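Particle-associated glycoside hydrolase (Acinetobacter phage Fri1, PDB 6C72) probably cleaves the capsular polysaccharide of Acinetobacter baumannii as the trimeric tailspike depolymerase of the phage, helping it reach and enter its host. Local coordinates at residues 280-284 and 285-289; 476-479 and 480-484. All blocks are in the same frame, centred on the assembly; numbering follows the deposited sequence.

In the fold
Both interactions show a chain changing direction between two strands, yet they solve the problem with different chemistry. Interaction 1 lies in the long central domain, about 12 Å from the centre of the chain to its own centre, where consecutive strands 280-283 and 286-289 of one coil meet at a corner, each running parallel to strands of the neighbouring coils, and buried aromatic rings face inward. Interaction 2, about 59 Å away between centres, belongs to the C-terminal domain and joins antiparallel strands 475-478 and 485-494. It mixes buried and exposed residues and relies on hydrogen bonds, two waters and a lysine shared with the third subunit. Neither touches the other; apolar stacking dominates the first, polar bonding the second.

Interaction 1 of 2, residues 280-284 and 285-289; sequences VTFKN and CTFQQ
Phe282 and Phe287 meet in the buried interior of the coil just past a corner of the backbone, and the path of the Phe287 side chain explains how. From CB its CG lies beside its own backbone N and anti to the carbonyl carbon (chi1 -52°), which sends the ring back toward strand 280-283. At the far end of that ring CZ arrives over one face of Phe282, off-centre toward the rim, 3.7 Å from Phe282 CD2. CG and CE2 of Phe282 are the next atoms that Phe287 CZ meets. The planes stand at 72° with centroids 5.3 Å apart, a T-shaped pair in which Phe287 gives the edge and Phe282 the face. Cys285 SG lies near the Phe282 ring plane, 4.2 Å from CD2 of Phe282. At the corner Asn284 adopts a left-handed backbone conformation and points outward, its ND2 hydrogen-bonded to Asn261 OD1 of the preceding coil. Phe259 stacks on Phe282, while Phe264 and Phe322 meet Phe287 at shallow angles, the three coming from neighbouring coils. Such internal stacks of like side chains, with asparagines hydrogen-bonded between successive turns, are characteristic of parallel beta-helices, the fold common among phage tailspikes.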
loop_
_atom_site.group_PDB
_atom_site.type_symbol
_atom_site.label_atom_id
_atom_site.label_comp_id
_atom_site.label_asym_id
_atom_site.label_seq_id
_atom_site.Cartn_x
_atom_site.Cartn_y
_atom_site.Cartn_z
ATOM N N VAL A 280 12.105 -3.680 -5.582
ATOM C CA VAL A 280 12.752 -2.418 -5.903
ATOM C C VAL A 280 11.728 -1.296 -5.818
ATOM O O VAL A 280 10.597 -1.436 -6.295
ATOM C CB VAL A 280 13.381 -2.471 -7.309
ATOM C CG1 VAL A 280 14.134 -1.161 -7.621
ATOM C CG2 VAL A 280 14.266 -3.695 -7.433
ATOM N N THR A 281 12.119 -0.178 -5.214
ATOM C CA THR A 281 11.217 0.954 -5.081
ATOM C C THR A 281 11.878 2.222 -5.606
ATOM O O THR A 281 13.006 2.549 -5.225
ATOM C CB THR A 281 10.774 1.146 -3.627
ATOM O OG1 THR A 281 10.025 0.002 -3.210
ATOM C CG2 THR A 281 9.901 2.383 -3.492
ATOM N N PHE A 282 11.158 2.931 -6.465
ATOM C CA PHE A 282 11.512 4.274 -6.893
ATOM C C PHE A 282 10.471 5.230 -6.328
ATOM O O PHE A 282 9.272 5.021 -6.522
ATOM C CB PHE A 282 11.552 4.377 -8.419
ATOM C CG PHE A 282 12.591 3.500 -9.068
ATOM C CD1 PHE A 282 12.294 2.184 -9.415
ATOM C CD2 PHE A 282 13.858 3.995 -9.352
ATOM C CE1 PHE A 282 13.248 1.369 -10.031
ATOM C CE2 PHE A 282 14.809 3.188 -9.963
ATOM C CZ PHE A 282 14.506 1.872 -10.302
ATOM N N LYS A 283 10.926 6.252 -5.611
ATOM C CA LYS A 283 10.057 7.280 -5.052
ATOM C C LYS A 283 10.566 8.651 -5.471
ATOM O O LYS A 283 11.733 8.975 -5.236
ATOM C CB LYS A 283 9.998 7.187 -3.530
ATOM C CG LYS A 283 8.987 8.135 -2.905
ATOM C CD LYS A 283 9.360 8.414 -1.460
ATOM C CE LYS A 283 8.830 7.334 -0.531
ATOM N NZ LYS A 283 7.403 7.626 -0.133
ATOM N N ASN A 284 9.691 9.449 -6.089
ATOM C CA ASN A 284 10.029 10.808 -6.532
ATOM C C ASN A 284 11.283 10.802 -7.402
ATOM O O ASN A 284 12.201 11.612 -7.221
ATOM C CB ASN A 284 10.179 11.765 -5.345
ATOM C CG ASN A 284 10.163 13.238 -5.769
ATOM O OD1 ASN A 284 9.462 13.626 -6.714
ATOM N ND2 ASN A 284 10.946 14.069 -5.069
ATOM N N CYS A 285 11.357 9.835 -8.309
ATOM C CA CYS A 285 12.423 9.763 -9.295
ATOM C C CYS A 285 11.844 10.089 -10.661
ATOM O O CYS A 285 10.645 9.976 -10.870
ATOM C CB CYS A 285 13.064 8.369 -9.310
ATOM S SG CYS A 285 13.810 7.909 -7.727
ATOM N N THR A 286 12.692 10.489 -11.601
ATOM C CA THR A 286 12.232 10.736 -12.959
ATOM C C THR A 286 13.039 9.901 -13.939
ATOM O O THR A 286 14.152 9.462 -13.639
ATOM C CB THR A 286 12.320 12.224 -13.360
ATOM O OG1 THR A 286 13.682 12.591 -13.611
ATOM C CG2 THR A 286 11.732 13.136 -12.282
ATOM N N PHE A 287 12.437 9.631 -15.094
ATOM C CA PHE A 287 13.079 8.911 -16.190
ATOM C C PHE A 287 12.797 9.705 -17.459
ATOM O O PHE A 287 11.641 9.788 -17.891
ATOM C CB PHE A 287 12.557 7.472 -16.300
ATOM C CG PHE A 287 12.621 6.688 -15.002
ATOM C CD1 PHE A 287 11.601 6.781 -14.060
ATOM C CD2 PHE A 287 13.706 5.859 -14.729
ATOM C CE1 PHE A 287 11.650 6.072 -12.875
ATOM C CE2 PHE A 287 13.770 5.135 -13.547
ATOM C CZ PHE A 287 12.736 5.240 -12.614
ATOM N N GLN A 288 13.822 10.336 -18.031
ATOM C CA GLN A 288 13.593 11.347 -19.063
ATOM C C GLN A 288 14.534 11.136 -20.238
ATOM O O GLN A 288 15.752 11.090 -20.055
ATOM C CB GLN A 288 13.764 12.764 -18.499
ATOM C CG GLN A 288 13.281 12.900 -17.070
ATOM C CD GLN A 288 12.994 14.329 -16.664
ATOM O OE1 GLN A 288 12.332 15.073 -17.398
ATOM N NE2 GLN A 288 13.474 14.721 -15.487
ATOM N N GLN A 289 13.965 11.012 -21.439
ATOM C CA GLN A 289 14.703 11.068 -22.705
ATOM C C GLN A 289 14.354 12.383 -23.408
ATOM O O GLN A 289 13.528 12.428 -24.316
ATOM C CB GLN A 289 14.368 9.860 -23.572
ATOM C CG GLN A 289 14.813 8.526 -22.975
ATOM C CD GLN A 289 16.286 8.192 -23.257
ATOM O OE1 GLN A 289 17.111 9.077 -23.467
ATOM N NE2 GLN A 289 16.611 6.900 -23.257
#

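Interaction 2 of 2, residues 476-479 and 480-484; sequences GVKS and PINDA
Lys478 NZ donates to Asn482 OD1 at 2.7 Å, approaching nearly along the C=O axis of the amide, and Lys478 CE also lies close to that oxygen. The lysine chain is extended until its last torsion, where a bend (chi4 63°) turns NZ over the loop. Lys478 NZ also hydrogen-bonds to Ser479 O at 3.1 Å, standing above the carbonyl plane, donates to a water that bridges to Pro480 O, and forms a salt bridge with Asp473 of the third subunit. Ser479 O is thus gripped twice: Asn482 N closes the type I turn Ser479-Asn482 on it at 3.0 Å, from the face of the carbonyl opposite that used by NZ.

The Ser479 hydroxyl adds a second grip on the turn. Ser479 OG, anti to its backbone N (chi1 168°), accepts from Ile481 N at 3.1 Å, and a second water links OG to Asp483 OD1. Ser479 N donates to Ala484 O at 2.9 Å, a fairly straight backbone bond with an angle of 161° at the hydrogen, and Lys478 CA adds a CH...O contact to the same carbonyl.

Farther out, apolar contact is slight: Ala484 CB rests against Ser479 CB at 3.7 Å. Ile490 of the third subunit packs on Ser479, and Arg491 of that subunit on Pro480 and Ala484, so one flank of the loop belongs to the trimer interface. Together these bonds make a beta-hairpin connection, with an ST turn at Ser479 superposed on the type I turn, between antiparallel strands 475-478 and 485-494 of the C-terminal sheet.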
loop_
_atom_site.group_PDB
_atom_site.type_symbol
_atom_site.label_atom_id
_atom_site.label_comp_id
_atom_site.label_asym_id
_atom_site.label_seq_id
_atom_site.Cartn_x
_atom_site.Cartn_y
_atom_site.Cartn_z
ATOM N N GLY A 476 -36.216 -18.792 -10.953
ATOM C CA GLY A 476 -37.554 -18.647 -10.408
ATOM C C GLY A 476 -37.699 -17.434 -9.500
ATOM O O GLY A 476 -36.978 -16.443 -9.638
ATOM N N VAL A 477 -38.667 -17.542 -8.591
ATOM C CA VAL A 477 -39.116 -16.411 -7.791
ATOM C C VAL A 477 -39.802 -16.986 -6.565
ATOM O O VAL A 477 -40.317 -18.106 -6.595
ATOM C CB VAL A 477 -40.059 -15.499 -8.622
ATOM C CG1 VAL A 477 -41.344 -16.239 -8.975
ATOM C CG2 VAL A 477 -40.371 -14.189 -7.893
ATOM N N LYS A 478 -39.817 -16.216 -5.484
ATOM C CA LYS A 478 -40.420 -16.673 -4.242
ATOM C C LYS A 478 -41.161 -15.527 -3.574
ATOM O O LYS A 478 -40.984 -14.352 -3.912
ATOM C CB LYS A 478 -39.375 -17.230 -3.271
ATOM C CG LYS A 478 -38.523 -16.147 -2.620
ATOM C CD LYS A 478 -37.656 -16.735 -1.529
ATOM C CE LYS A 478 -36.875 -15.652 -0.809
ATOM N NZ LYS A 478 -37.758 -14.670 -0.100
ATOM N N SER A 479 -41.979 -15.883 -2.613
ATOM C CA SER A 479 -42.671 -14.914 -1.794
ATOM C C SER A 479 -41.719 -14.320 -0.759
ATOM O O SER A 479 -40.816 -15.012 -0.274
ATOM C CB SER A 479 -43.838 -15.575 -1.085
ATOM O OG SER A 479 -44.345 -14.731 -0.073
ATOM N N PRO A 480 -41.917 -13.045 -0.391
ATOM C CA PRO A 480 -41.123 -12.459 0.705
ATOM C C PRO A 480 -41.327 -13.158 2.034
ATOM O O PRO A 480 -40.461 -13.051 2.909
ATOM C CB PRO A 480 -41.623 -11.005 0.766
ATOM C CG PRO A 480 -42.251 -10.740 -0.563
ATOM C CD PRO A 480 -42.838 -12.061 -0.988
ATOM N N ILE A 481 -42.463 -13.838 2.223
ATOM C CA ILE A 481 -42.739 -14.605 3.437
ATOM C C ILE A 481 -42.112 -15.990 3.413
ATOM O O ILE A 481 -42.194 -16.712 4.413
ATOM C CB ILE A 481 -44.264 -14.708 3.644
ATOM C CG1 ILE A 481 -44.913 -13.344 3.441
ATOM C CG2 ILE A 481 -44.610 -15.182 5.046
ATOM C CD1 ILE A 481 -44.445 -12.312 4.435
ATOM N N ASN A 482 -41.513 -16.395 2.292
ATOM C CA ASN A 482 -40.895 -17.725 2.153
ATOM C C ASN A 482 -41.907 -18.852 2.341
ATOM O O ASN A 482 -41.610 -19.874 2.961
ATOM C CB ASN A 482 -39.715 -17.940 3.105
ATOM C CG ASN A 482 -38.617 -16.943 2.909
ATOM O OD1 ASN A 482 -38.459 -16.385 1.828
ATOM N ND2 ASN A 482 -37.772 -16.798 3.921
ATOM N N ASP A 483 -43.125 -18.662 1.849
ATOM C CA ASP A 483 -44.091 -19.754 1.847
ATOM C C ASP A 483 -44.695 -19.964 0.465
ATOM O O ASP A 483 -45.798 -20.498 0.354
ATOM C CB ASP A 483 -45.187 -19.523 2.884
ATOM C CG ASP A 483 -45.951 -18.248 2.650
ATOM O OD1 ASP A 483 -45.580 -17.465 1.752
ATOM O OD2 ASP A 483 -46.937 -18.026 3.380
ATOM N N ALA A 484 -44.019 -19.511 -0.583
ATOM C CA ALA A 484 -44.464 -19.723 -1.952
ATOM C C ALA A 484 -43.240 -19.699 -2.853
ATOM O O ALA A 484 -42.409 -18.787 -2.739
ATOM C CB ALA A 484 -45.484 -18.656 -2.386
HETATM O O HOH W 1 -37.538 -13.209 2.525
HETATM O O HOH W 2 -46.828 -15.455 0.225
#